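Local atomic coordinates of superoxide dismutase (Leishmania major, PDB entry 4F2N), a protein that catalyses the dismutation of superoxide to molecular oxygen and hydrogen peroxide at a mononuclear iron site, as iron superoxide dismutases do. Residues Q47-P52 and K199-R204; H105-F110 and S154-L159; K113-G118 and W213-W218; A190-H195 and D207-L212. All blocks are in the same frame, centred on the assembly; numbering follows the deposited sequence.

Contacts 2 and 4 are buried and share the iron, with its bound water, and neighbouring strands of the antiparallel sheet: 155-161 in contact 2 pairs with 185-191 in contact 4. Contact 2 is an aromatic packing of tryptophans on helix 96-113, whereas contact 4 joins a metal-binding strand end to helix 205-212 through one tyrosine bond and aliphatic groups. Contacts 1 and 3 are only partly buried: contact 1 joins a loop to helix 198-201 through an aspartate gripping a serine, contact 3 two loops mainly through backbone bonds; they meet where Q47 reaches G118. Contacts 1, 2 and 3 each pair the N-terminal alpha-hairpin domain with the C-terminal domain, while contact 4 stays within the latter.

Contact 1 of 4, residues Q47-P52 and K199-R204; sequences QPVMSP and KDFENR
S51 OG lies 2.7 Å from D200 OD1, to which it donates its hydrogen, and the same hydroxyl oxygen accepts from the backbone N of Q54. The other carboxylate oxygen is used as well: S51 N gives its hydrogen to D200 OD2 over 2.8 Å, in a nearly straight bond of 171°. D200 therefore holds one serine with both oxygens. OD1 uses its syn lone pair for the hydroxyl; OD2 is met on its syn side too, but by a donor 26° out of the carboxylate plane. With chi1 at 70°, the serine hydroxyl is tucked between its own backbone N and carbonyl carbon, where it can serve D200 and the helix start together.

S51 is the N-cap of helix 52-71, the first arm of the alpha-hairpin domain, and D200 comes from short helix 198-201 of the C-terminal domain, so the cap is itself gripped from the other domain. The positive end of helix 52-71 would probably favour a charged D200. Next to this bond, M50 CA comes within 3.4 Å of D200 OD2, while the M50 side chain turns away to L115.

Packing on the buried flank is looser. F201 brings its ring obliquely to the V49 carbonyl, CE2 standing 3.8 Å from V49 O, and the same CE2 is 4.2 Å from V49 CG1. Farther out, the K199 amine leaves the contact to form a salt bridge with E202 of the second subunit, and E202 of this chain answers with K199 and R53 of that subunit.

Contact 2 of 4, residues H105-F110 and S154-L159; sequences HFNHSF and SGWTWL. With FE2 (Fe (II) ion), chain N.
The W156 indole carries N107 on one face and meets H108 at its edge. N107 CB sits 3.5 Å from the centroid of the six-membered ring, a CH-pi contact offset toward the rim. The roles then reverse: the benzo edge of W156 points into one face of the H108 imidazole, centroids 4.9 Å apart and planes at 87°, a T-shaped pair. W156 CZ2 is 3.5 Å from H108 CE1, and CH2 stands over the centre of the imidazole.

W158, two residues along the strand, offers its edge. N107 OD1 lies close to its plane, 3.2 Å from W158 CH2, with the amide turned 71° from the indole. F110 CD2 comes obliquely to W158 CZ3 at 4.0 Å, and F106 touches the same benzo end more distantly. N107 CB already lies over W156; with CG anti to the carbonyl carbon (chi1 -66°), the amide is swung so that OD1 comes to the edge of W158.

The buried polar ends are satisfied from nearby. W156 NE1 and N107 ND2, two donors that do not bond each other, both give to Q104 OE1, and ND2 also reaches A176 O. The W158 indole N-H goes to T173 OG1.

H108 NE2 binds the iron at 2.1 Å, while its ND1 bonds to Q104 O; that second bond would fix the rotation of the imidazole and probably make it a better ligand. H58, D191 and H195 complete the protein ligands of the iron, in the aromatic-walled metal site of iron/manganese superoxide dismutases.

Contact 3 of 4, residues K113-G118 and W213-W218; sequences KCLSPG and WQIVDW
Two backbone hydrogen bonds join the loops across L115 and V216, the residues of a single beta bridge. D217 N donates to C114 O over 2.7 Å. S116 N donates to I215 O over 2.9 Å. Each acceptor also receives a CA-H...O contact: V216 CA is 3.3 Å from C114 O, and L115 CA is 3.2 Å from I215 O. Both carbonyl oxygens thus face an N-H and a CA-H of the opposing loop.

Water adds a polar link at the other end. Water 2 gives one hydrogen to K113 O and the other to D217 OD2, 2.9 Å away, connecting the end of helix 96-113 to the aspartate. D217 OD1 meanwhile takes the backbone N-H of F220, making D217 the N-cap of helix 218-229. Its CG is anti to the backbone N (chi1 -177°), which puts OD2 about 4.0 Å from K113 O, where water 2 bridges the two, and OD1 at the start of helix 218-229.

Apolar contact is lighter. The branches of L115 and I215 meet at a slant, CD2 to CD1 at 4.0 Å. V216 CG1 touches C114 O and covers one face of the W218 indole, 3.6 Å above its centre.

The loop after helix 96-113 is thereby stitched to the link between helices 205-212 and 218-229. C114 and V216 both lie on F188 of strand 185-191, K113 and C114 meet F220, and W213 and W218 pack on M141 of helix 137-149.

Contact 4 of 4, residues A190-H195 and D207-L212; sequences ADVWEH and DYLKEL. With FE2 (Fe (II) ion), chain N.
Y208 points its phenol at the strand edge-on: Y208 OH donates to D191 O over 2.7 Å, lying in the carbonyl plane with a C=O...donor angle of 146°. V192 CG1 also stands at the edge of this ring, 4.3 Å from CE2. The ring leaves the helix on the side away from the Y208 backbone N (chi1 154°), which brings OH to this carbonyl.

Alongside, the aliphatic groups interlock. L209 crosses V192 at about a right angle, its CD2 3.9 Å from V192 CG1 and also against A190 CB. L212, one turn on from Y208, lays CD2 3.6 Å from A190 CB, so both leucines touch that methyl.

D191 itself turns its carboxylate to the metal. OD2 binds the iron at 1.9 Å; OD1 accepts from W193 N, 3.1 Å away, closing an Asx turn, and takes a weak bond from the iron-bound water. Y208 thus holds the backbone of an iron ligand from behind. H195 NE2 is a further ligand, with W193 CB over one face of its ring; its ND1 bonds E194 of the second subunit. With H58 and H108, these residues form the three-histidine, one-aspartate iron site of this superoxide dismutase family.

Contact 1 of 4, residues Q47-P52 and K199-R204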
# COMPACT_ATOMS: atom_id res chain seq x y z
N GLN B 47 -10.87 -12.97 -17.41
CA GLN B 47 -11.33 -14.28 -16.95
C GLN B 47 -10.23 -15.32 -17.07
O GLN B 47 -9.45 -15.26 -18.02
CB GLN B 47 -12.57 -14.71 -17.75
CG GLN B 47 -13.75 -13.77 -17.58
CD GLN B 47 -14.16 -13.60 -16.13
OE1 GLN B 47 -14.57 -14.56 -15.47
NE2 GLN B 47 -14.05 -12.37 -15.61
N PRO B 48 -10.19 -16.28 -16.13
CA PRO B 48 -11.10 -16.53 -14.99
C PRO B 48 -10.73 -15.85 -13.67
O PRO B 48 -11.32 -16.15 -12.64
CB PRO B 48 -11.00 -18.04 -14.81
CG PRO B 48 -9.58 -18.34 -15.17
CD PRO B 48 -9.19 -17.37 -16.26
N VAL B 49 -9.75 -14.95 -13.69
CA VAL B 49 -9.16 -14.43 -12.45
C VAL B 49 -9.72 -13.07 -12.00
O VAL B 49 -10.13 -12.95 -10.84
CB VAL B 49 -7.62 -14.42 -12.54
CG1 VAL B 49 -6.98 -13.77 -11.30
CG2 VAL B 49 -7.14 -15.85 -12.74
N MET B 50 -9.76 -12.10 -12.90
CA MET B 50 -10.22 -10.73 -12.60
C MET B 50 -11.62 -10.43 -13.15
O MET B 50 -11.83 -10.51 -14.34
CB MET B 50 -9.28 -9.71 -13.24
CG MET B 50 -7.94 -9.58 -12.50
SD MET B 50 -6.96 -8.33 -13.35
CE MET B 50 -5.36 -8.71 -12.66
N SER B 51 -12.53 -10.00 -12.27
CA SER B 51 -13.88 -9.63 -12.67
C SER B 51 -13.87 -8.34 -13.50
O SER B 51 -12.91 -7.57 -13.45
CB SER B 51 -14.74 -9.40 -11.43
OG SER B 51 -14.31 -8.21 -10.78
N PRO B 52 -14.95 -8.09 -14.27
CA PRO B 52 -15.08 -6.82 -14.99
C PRO B 52 -14.89 -5.61 -14.08
O PRO B 52 -14.10 -4.70 -14.42
CB PRO B 52 -16.52 -6.89 -15.57
CG PRO B 52 -16.71 -8.37 -15.82
CD PRO B 52 -16.02 -9.05 -14.66
N LYS B 199 -10.94 -6.16 -4.75
CA LYS B 199 -12.33 -6.30 -5.21
C LYS B 199 -12.74 -7.77 -5.29
O LYS B 199 -13.83 -8.13 -4.87
CB LYS B 199 -12.55 -5.58 -6.55
CG LYS B 199 -13.99 -5.66 -7.09
CD LYS B 199 -14.92 -4.80 -6.25
CE LYS B 199 -16.37 -5.00 -6.65
NZ LYS B 199 -17.20 -4.02 -5.89
N ASP B 200 -11.88 -8.62 -5.83
CA ASP B 200 -12.27 -10.04 -6.02
C ASP B 200 -11.80 -10.97 -4.90
O ASP B 200 -12.46 -11.98 -4.63
CB ASP B 200 -11.71 -10.57 -7.34
CG ASP B 200 -12.23 -9.81 -8.56
OD1 ASP B 200 -13.28 -9.14 -8.47
OD2 ASP B 200 -11.58 -9.92 -9.63
N PHE B 201 -10.65 -10.64 -4.28
CA PHE B 201 -10.01 -11.54 -3.33
C PHE B 201 -9.96 -10.99 -1.91
O PHE B 201 -9.44 -11.66 -1.00
CB PHE B 201 -8.58 -11.86 -3.79
CG PHE B 201 -8.52 -12.72 -5.02
CD1 PHE B 201 -8.58 -14.11 -4.90
CD2 PHE B 201 -8.46 -12.15 -6.29
CE1 PHE B 201 -8.54 -14.91 -6.05
CE2 PHE B 201 -8.43 -12.94 -7.44
CZ PHE B 201 -8.45 -14.32 -7.32
N GLU B 202 -10.47 -9.77 -1.73
CA GLU B 202 -10.37 -9.09 -0.42
C GLU B 202 -8.92 -9.22 0.13
O GLU B 202 -7.96 -8.92 -0.59
CB GLU B 202 -11.46 -9.63 0.54
CG GLU B 202 -12.87 -9.51 -0.08
CD GLU B 202 -13.98 -10.15 0.75
OE1 GLU B 202 -13.78 -11.23 1.37
OE2 GLU B 202 -15.10 -9.59 0.78
N ASN B 203 -8.78 -9.67 1.38
CA ASN B 203 -7.48 -9.82 2.02
C ASN B 203 -6.65 -10.97 1.48
O ASN B 203 -5.52 -11.15 1.90
CB ASN B 203 -7.67 -10.04 3.53
CG ASN B 203 -8.44 -11.31 3.82
OD1 ASN B 203 -9.60 -11.38 3.52
ND2 ASN B 203 -7.77 -12.33 4.37
N ARG B 204 -7.23 -11.80 0.61
CA ARG B 204 -6.61 -13.06 0.24
C ARG B 204 -5.53 -12.91 -0.86
O ARG B 204 -5.67 -13.46 -1.96
CB ARG B 204 -7.70 -14.09 -0.15
CG ARG B 204 -8.72 -14.28 0.99
CD ARG B 204 -9.77 -15.34 0.70
NE ARG B 204 -10.44 -15.19 -0.60
CZ ARG B 204 -11.49 -14.39 -0.83
NH1 ARG B 204 -12.00 -13.65 0.16
NH2 ARG B 204 -12.05 -14.36 -2.04

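Contact 2 of 4, residues H105-F110 and S154-L159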
# COMPACT_ATOMS: atom_id res chain seq x y z
N HIS B 105 2.81 4.44 -14.06
CA HIS B 105 2.31 4.32 -15.44
C HIS B 105 3.00 3.18 -16.15
O HIS B 105 2.35 2.30 -16.73
CB HIS B 105 2.41 5.65 -16.21
CG HIS B 105 2.02 5.55 -17.67
ND1 HIS B 105 0.98 4.78 -18.11
CD2 HIS B 105 2.55 6.18 -18.81
CE1 HIS B 105 0.85 4.92 -19.44
NE2 HIS B 105 1.82 5.75 -19.88
N PHE B 106 4.31 3.16 -16.07
CA PHE B 106 5.09 2.09 -16.68
C PHE B 106 4.70 0.74 -16.05
O PHE B 106 4.46 -0.25 -16.78
CB PHE B 106 6.60 2.35 -16.51
CG PHE B 106 7.45 1.15 -16.88
CD1 PHE B 106 7.89 0.98 -18.19
CD2 PHE B 106 7.77 0.18 -15.93
CE1 PHE B 106 8.63 -0.16 -18.56
CE2 PHE B 106 8.51 -0.95 -16.27
CZ PHE B 106 8.95 -1.12 -17.60
N ASN B 107 4.65 0.69 -14.71
CA ASN B 107 4.43 -0.60 -14.03
C ASN B 107 3.11 -1.20 -14.46
O ASN B 107 3.05 -2.40 -14.75
CB ASN B 107 4.47 -0.47 -12.50
CG ASN B 107 5.83 -0.07 -11.99
OD1 ASN B 107 6.86 -0.26 -12.67
ND2 ASN B 107 5.86 0.48 -10.79
N HIS B 108 2.06 -0.38 -14.52
CA HIS B 108 0.72 -0.88 -14.93
C HIS B 108 0.69 -1.28 -16.38
O HIS B 108 0.10 -2.30 -16.73
CB HIS B 108 -0.41 0.13 -14.63
CG HIS B 108 -0.76 0.23 -13.15
ND1 HIS B 108 -0.07 1.02 -12.28
CD2 HIS B 108 -1.69 -0.47 -12.39
CE1 HIS B 108 -0.55 0.86 -11.04
NE2 HIS B 108 -1.53 -0.06 -11.09
N SER B 109 1.30 -0.48 -17.26
CA SER B 109 1.36 -0.80 -18.69
C SER B 109 2.01 -2.15 -18.92
O SER B 109 1.55 -2.94 -19.75
CB SER B 109 2.10 0.31 -19.47
OG SER B 109 1.36 1.51 -19.35
N PHE B 110 3.07 -2.40 -18.18
CA PHE B 110 3.82 -3.64 -18.32
C PHE B 110 2.96 -4.80 -17.82
O PHE B 110 2.86 -5.84 -18.49
CB PHE B 110 5.15 -3.57 -17.54
CG PHE B 110 6.04 -4.75 -17.81
CD1 PHE B 110 6.71 -4.87 -19.02
CD2 PHE B 110 6.19 -5.75 -16.85
CE1 PHE B 110 7.53 -5.97 -19.28
CE2 PHE B 110 7.00 -6.86 -17.11
CZ PHE B 110 7.67 -6.97 -18.32
N SER B 154 2.31 -1.82 -0.10
CA SER B 154 2.03 -1.81 -1.55
C SER B 154 3.30 -2.10 -2.34
O SER B 154 4.40 -1.68 -1.93
CB SER B 154 1.51 -0.44 -1.99
OG SER B 154 0.46 0.01 -1.14
N GLY B 155 3.17 -2.76 -3.47
CA GLY B 155 4.32 -2.82 -4.40
C GLY B 155 4.11 -3.82 -5.51
O GLY B 155 2.97 -4.15 -5.85
N TRP B 156 5.22 -4.34 -6.01
CA TRP B 156 5.28 -5.17 -7.21
C TRP B 156 6.27 -6.28 -6.98
O TRP B 156 7.32 -6.09 -6.30
CB TRP B 156 5.77 -4.29 -8.41
CG TRP B 156 4.84 -3.14 -8.70
CD1 TRP B 156 4.82 -1.88 -8.10
CD2 TRP B 156 3.74 -3.11 -9.69
NE1 TRP B 156 3.82 -1.09 -8.63
CE2 TRP B 156 3.12 -1.79 -9.57
CE3 TRP B 156 3.23 -4.03 -10.62
CZ2 TRP B 156 2.07 -1.41 -10.36
CZ3 TRP B 156 2.13 -3.63 -11.43
CH2 TRP B 156 1.57 -2.35 -11.30
N THR B 157 5.96 -7.43 -7.55
CA THR B 157 6.89 -8.55 -7.57
C THR B 157 7.24 -8.85 -9.04
O THR B 157 6.35 -8.90 -9.91
CB THR B 157 6.28 -9.78 -6.89
OG1 THR B 157 6.00 -9.43 -5.53
CG2 THR B 157 7.25 -10.96 -6.89
N TRP B 158 8.52 -9.08 -9.29
CA TRP B 158 9.05 -9.10 -10.66
C TRP B 158 9.84 -10.32 -10.93
O TRP B 158 10.54 -10.83 -10.05
CB TRP B 158 10.05 -7.94 -10.79
CG TRP B 158 9.47 -6.58 -10.51
CD1 TRP B 158 9.41 -5.91 -9.28
CD2 TRP B 158 8.88 -5.65 -11.48
NE1 TRP B 158 8.83 -4.68 -9.43
CE2 TRP B 158 8.48 -4.45 -10.71
CE3 TRP B 158 8.65 -5.68 -12.87
CZ2 TRP B 158 7.88 -3.34 -11.31
CZ3 TRP B 158 8.03 -4.56 -13.47
CH2 TRP B 158 7.67 -3.40 -12.70
N LEU B 159 9.78 -10.78 -12.17
CA LEU B 159 10.81 -11.69 -12.72
C LEU B 159 11.63 -10.86 -13.71
O LEU B 159 11.08 -10.27 -14.64
CB LEU B 159 10.16 -12.90 -13.43
CG LEU B 159 11.10 -13.93 -14.09
CD1 LEU B 159 11.97 -14.63 -13.06
CD2 LEU B 159 10.24 -14.96 -14.83
FE FE2 N . -2.09 -1.23 -9.49
O HOH W 1 -0.30 -0.49 -8.33

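Contact 3 of 4, residues K113-G118 and W213-W218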
# COMPACT_ATOMS: atom_id res chain seq x y z
N LYS B 113 0.36 -5.98 -20.33
CA LYS B 113 1.01 -6.79 -21.39
C LYS B 113 1.30 -8.22 -20.93
O LYS B 113 1.37 -9.14 -21.77
CB LYS B 113 2.31 -6.13 -21.87
CG LYS B 113 2.12 -4.78 -22.53
CD LYS B 113 1.40 -4.89 -23.85
CE LYS B 113 2.37 -5.13 -24.99
NZ LYS B 113 1.58 -5.16 -26.26
N CYS B 114 1.46 -8.41 -19.61
CA CYS B 114 1.69 -9.73 -19.03
C CYS B 114 0.44 -10.60 -18.91
O CYS B 114 0.56 -11.74 -18.48
CB CYS B 114 2.26 -9.60 -17.63
SG CYS B 114 3.92 -8.94 -17.71
N LEU B 115 -0.72 -10.02 -19.20
CA LEU B 115 -1.99 -10.70 -18.95
C LEU B 115 -2.86 -10.83 -20.19
O LEU B 115 -2.82 -9.97 -21.09
CB LEU B 115 -2.81 -10.01 -17.84
CG LEU B 115 -2.07 -9.63 -16.56
CD1 LEU B 115 -2.94 -8.76 -15.64
CD2 LEU B 115 -1.66 -10.92 -15.86
N SER B 116 -3.66 -11.89 -20.19
CA SER B 116 -4.60 -12.18 -21.27
C SER B 116 -5.73 -13.10 -20.77
O SER B 116 -5.47 -14.04 -20.01
CB SER B 116 -3.86 -12.87 -22.44
OG SER B 116 -4.66 -12.83 -23.61
N PRO B 117 -6.99 -12.88 -21.21
CA PRO B 117 -8.06 -13.82 -20.81
C PRO B 117 -7.67 -15.26 -21.09
O PRO B 117 -7.30 -15.58 -22.21
CB PRO B 117 -9.25 -13.38 -21.69
CG PRO B 117 -9.01 -11.90 -21.88
CD PRO B 117 -7.50 -11.78 -22.05
N GLY B 118 -7.70 -16.10 -20.06
CA GLY B 118 -7.34 -17.52 -20.19
C GLY B 118 -5.86 -17.80 -20.35
O GLY B 118 -5.46 -18.94 -20.56
N TRP B 213 -1.59 -17.06 -12.26
CA TRP B 213 -0.91 -17.81 -13.31
C TRP B 213 -1.83 -18.17 -14.44
O TRP B 213 -1.39 -18.27 -15.57
CB TRP B 213 -0.24 -19.08 -12.76
CG TRP B 213 0.75 -18.82 -11.65
CD1 TRP B 213 0.72 -19.30 -10.34
CD2 TRP B 213 1.96 -17.98 -11.72
NE1 TRP B 213 1.80 -18.82 -9.62
CE2 TRP B 213 2.59 -18.05 -10.40
CE3 TRP B 213 2.57 -17.24 -12.73
CZ2 TRP B 213 3.77 -17.36 -10.10
CZ3 TRP B 213 3.77 -16.54 -12.41
CH2 TRP B 213 4.35 -16.62 -11.13
N GLN B 214 -3.12 -18.37 -14.14
CA GLN B 214 -4.11 -18.75 -15.16
C GLN B 214 -4.34 -17.68 -16.21
O GLN B 214 -4.88 -17.97 -17.26
CB GLN B 214 -5.45 -19.14 -14.51
CG GLN B 214 -5.32 -20.26 -13.50
CD GLN B 214 -6.60 -20.47 -12.72
OE1 GLN B 214 -7.67 -20.43 -13.30
NE2 GLN B 214 -6.48 -20.69 -11.41
N ILE B 215 -3.92 -16.44 -15.94
CA ILE B 215 -4.11 -15.39 -16.94
C ILE B 215 -2.79 -14.74 -17.42
O ILE B 215 -2.82 -13.71 -18.09
CB ILE B 215 -5.09 -14.27 -16.49
CG1 ILE B 215 -4.61 -13.61 -15.17
CG2 ILE B 215 -6.52 -14.77 -16.40
CD1 ILE B 215 -5.31 -12.29 -14.89
N VAL B 216 -1.66 -15.39 -17.15
CA VAL B 216 -0.37 -14.81 -17.62
C VAL B 216 -0.19 -15.07 -19.11
O VAL B 216 -0.37 -16.21 -19.59
CB VAL B 216 0.83 -15.34 -16.83
CG1 VAL B 216 2.13 -14.79 -17.43
CG2 VAL B 216 0.69 -14.94 -15.37
N ASP B 217 0.12 -14.01 -19.85
CA ASP B 217 0.47 -14.13 -21.25
C ASP B 217 1.93 -14.54 -21.36
O ASP B 217 2.84 -13.69 -21.38
CB ASP B 217 0.21 -12.79 -21.99
CG ASP B 217 0.48 -12.89 -23.49
OD1 ASP B 217 1.10 -13.87 -23.94
OD2 ASP B 217 0.09 -11.97 -24.23
N TRP B 218 2.17 -15.85 -21.41
CA TRP B 218 3.55 -16.33 -21.40
C TRP B 218 4.28 -16.08 -22.71
O TRP B 218 5.52 -16.08 -22.75
CB TRP B 218 3.62 -17.82 -21.02
CG TRP B 218 3.30 -18.13 -19.58
CD1 TRP B 218 2.24 -18.89 -19.08
CD2 TRP B 218 4.08 -17.72 -18.40
NE1 TRP B 218 2.31 -18.98 -17.71
CE2 TRP B 218 3.39 -18.29 -17.24
CE3 TRP B 218 5.24 -16.98 -18.20
CZ2 TRP B 218 3.85 -18.11 -15.95
CZ3 TRP B 218 5.71 -16.80 -16.88
CH2 TRP B 218 5.02 -17.35 -15.79
O HOH W 2 0.58 -9.16 -24.24

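Contact 4 of 4, residues A190-H195 and D207-L212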
# COMPACT_ATOMS: atom_id res chain seq x y z
N ALA B 190 3.81 -8.88 -11.12
CA ALA B 190 2.48 -8.98 -10.48
C ALA B 190 2.34 -7.77 -9.59
O ALA B 190 3.22 -7.48 -8.75
CB ALA B 190 2.36 -10.26 -9.66
N ASP B 191 1.26 -7.03 -9.79
CA ASP B 191 0.94 -5.89 -8.91
C ASP B 191 0.45 -6.46 -7.57
O ASP B 191 -0.49 -7.27 -7.56
CB ASP B 191 -0.21 -5.10 -9.57
CG ASP B 191 -0.50 -3.77 -8.91
OD1 ASP B 191 0.15 -3.43 -7.88
OD2 ASP B 191 -1.38 -3.02 -9.44
N VAL B 192 1.08 -6.08 -6.46
CA VAL B 192 0.55 -6.49 -5.16
C VAL B 192 0.17 -5.29 -4.28
O VAL B 192 0.03 -5.41 -3.06
CB VAL B 192 1.43 -7.50 -4.40
CG1 VAL B 192 1.53 -8.81 -5.16
CG2 VAL B 192 2.83 -6.93 -4.24
N TRP B 193 -0.05 -4.12 -4.90
CA TRP B 193 -0.90 -3.11 -4.23
C TRP B 193 -2.21 -3.77 -3.94
O TRP B 193 -2.70 -4.56 -4.77
CB TRP B 193 -1.14 -1.93 -5.16
CG TRP B 193 0.03 -0.95 -5.24
CD1 TRP B 193 1.31 -1.19 -5.72
CD2 TRP B 193 -0.03 0.47 -4.95
NE1 TRP B 193 2.08 -0.03 -5.68
CE2 TRP B 193 1.32 1.01 -5.23
CE3 TRP B 193 -1.03 1.33 -4.46
CZ2 TRP B 193 1.63 2.36 -5.02
CZ3 TRP B 193 -0.70 2.70 -4.26
CH2 TRP B 193 0.59 3.19 -4.54
N GLU B 194 -2.82 -3.43 -2.80
CA GLU B 194 -4.05 -4.11 -2.39
C GLU B 194 -5.18 -3.88 -3.38
O GLU B 194 -6.04 -4.76 -3.57
CB GLU B 194 -4.49 -3.70 -0.97
CG GLU B 194 -3.54 -4.21 0.10
CD GLU B 194 -3.95 -3.79 1.52
OE1 GLU B 194 -4.15 -2.57 1.77
OE2 GLU B 194 -4.02 -4.71 2.39
N HIS B 195 -5.18 -2.72 -4.03
CA HIS B 195 -6.19 -2.47 -5.07
C HIS B 195 -6.13 -3.43 -6.24
O HIS B 195 -7.12 -3.54 -6.97
CB HIS B 195 -6.16 -1.00 -5.57
CG HIS B 195 -4.97 -0.66 -6.44
ND1 HIS B 195 -4.06 0.30 -6.10
CD2 HIS B 195 -4.55 -1.19 -7.68
CE1 HIS B 195 -3.11 0.39 -7.07
NE2 HIS B 195 -3.40 -0.53 -8.03
N ASP B 207 -4.07 -16.24 -2.38
CA ASP B 207 -4.95 -16.87 -3.38
C ASP B 207 -4.90 -16.14 -4.72
O ASP B 207 -4.91 -16.77 -5.77
CB ASP B 207 -6.37 -16.86 -2.86
CG ASP B 207 -6.56 -17.79 -1.68
OD1 ASP B 207 -5.66 -18.62 -1.41
OD2 ASP B 207 -7.62 -17.71 -1.04
N TYR B 208 -4.88 -14.81 -4.67
CA TYR B 208 -4.75 -14.00 -5.89
C TYR B 208 -3.49 -14.39 -6.68
O TYR B 208 -3.58 -14.69 -7.87
CB TYR B 208 -4.73 -12.51 -5.51
CG TYR B 208 -4.01 -11.56 -6.48
CD1 TYR B 208 -4.51 -11.33 -7.79
CD2 TYR B 208 -2.89 -10.84 -6.06
CE1 TYR B 208 -3.87 -10.44 -8.66
CE2 TYR B 208 -2.25 -9.95 -6.91
CZ TYR B 208 -2.74 -9.73 -8.19
OH TYR B 208 -2.11 -8.82 -9.04
N LEU B 209 -2.34 -14.40 -6.01
CA LEU B 209 -1.08 -14.77 -6.64
C LEU B 209 -1.06 -16.20 -7.20
O LEU B 209 -0.52 -16.43 -8.30
CB LEU B 209 0.10 -14.53 -5.68
CG LEU B 209 0.35 -13.05 -5.41
CD1 LEU B 209 1.24 -12.92 -4.18
CD2 LEU B 209 0.98 -12.36 -6.60
N LYS B 210 -1.66 -17.14 -6.47
CA LYS B 210 -1.76 -18.51 -6.96
C LYS B 210 -2.66 -18.57 -8.21
O LYS B 210 -2.37 -19.30 -9.17
CB LYS B 210 -2.28 -19.47 -5.86
N GLU B 211 -3.75 -17.81 -8.21
CA GLU B 211 -4.68 -17.91 -9.34
C GLU B 211 -4.19 -17.11 -10.55
O GLU B 211 -4.52 -17.44 -11.68
CB GLU B 211 -6.11 -17.51 -8.92
CG GLU B 211 -6.70 -18.50 -7.92
CD GLU B 211 -8.15 -18.22 -7.54
OE1 GLU B 211 -8.86 -17.53 -8.32
OE2 GLU B 211 -8.60 -18.70 -6.46
N LEU B 212 -3.37 -16.09 -10.31
CA LEU B 212 -2.89 -15.19 -11.36
C LEU B 212 -2.24 -15.92 -12.54
O LEU B 212 -2.35 -15.47 -13.68
CB LEU B 212 -1.89 -14.18 -10.77
CG LEU B 212 -1.47 -13.00 -11.67
CD1 LEU B 212 -2.63 -12.13 -12.15
CD2 LEU B 212 -0.45 -12.14 -10.93
FE FE2 N . -2.09 -1.23 -9.49
O HOH W 1 -0.30 -0.49 -8.33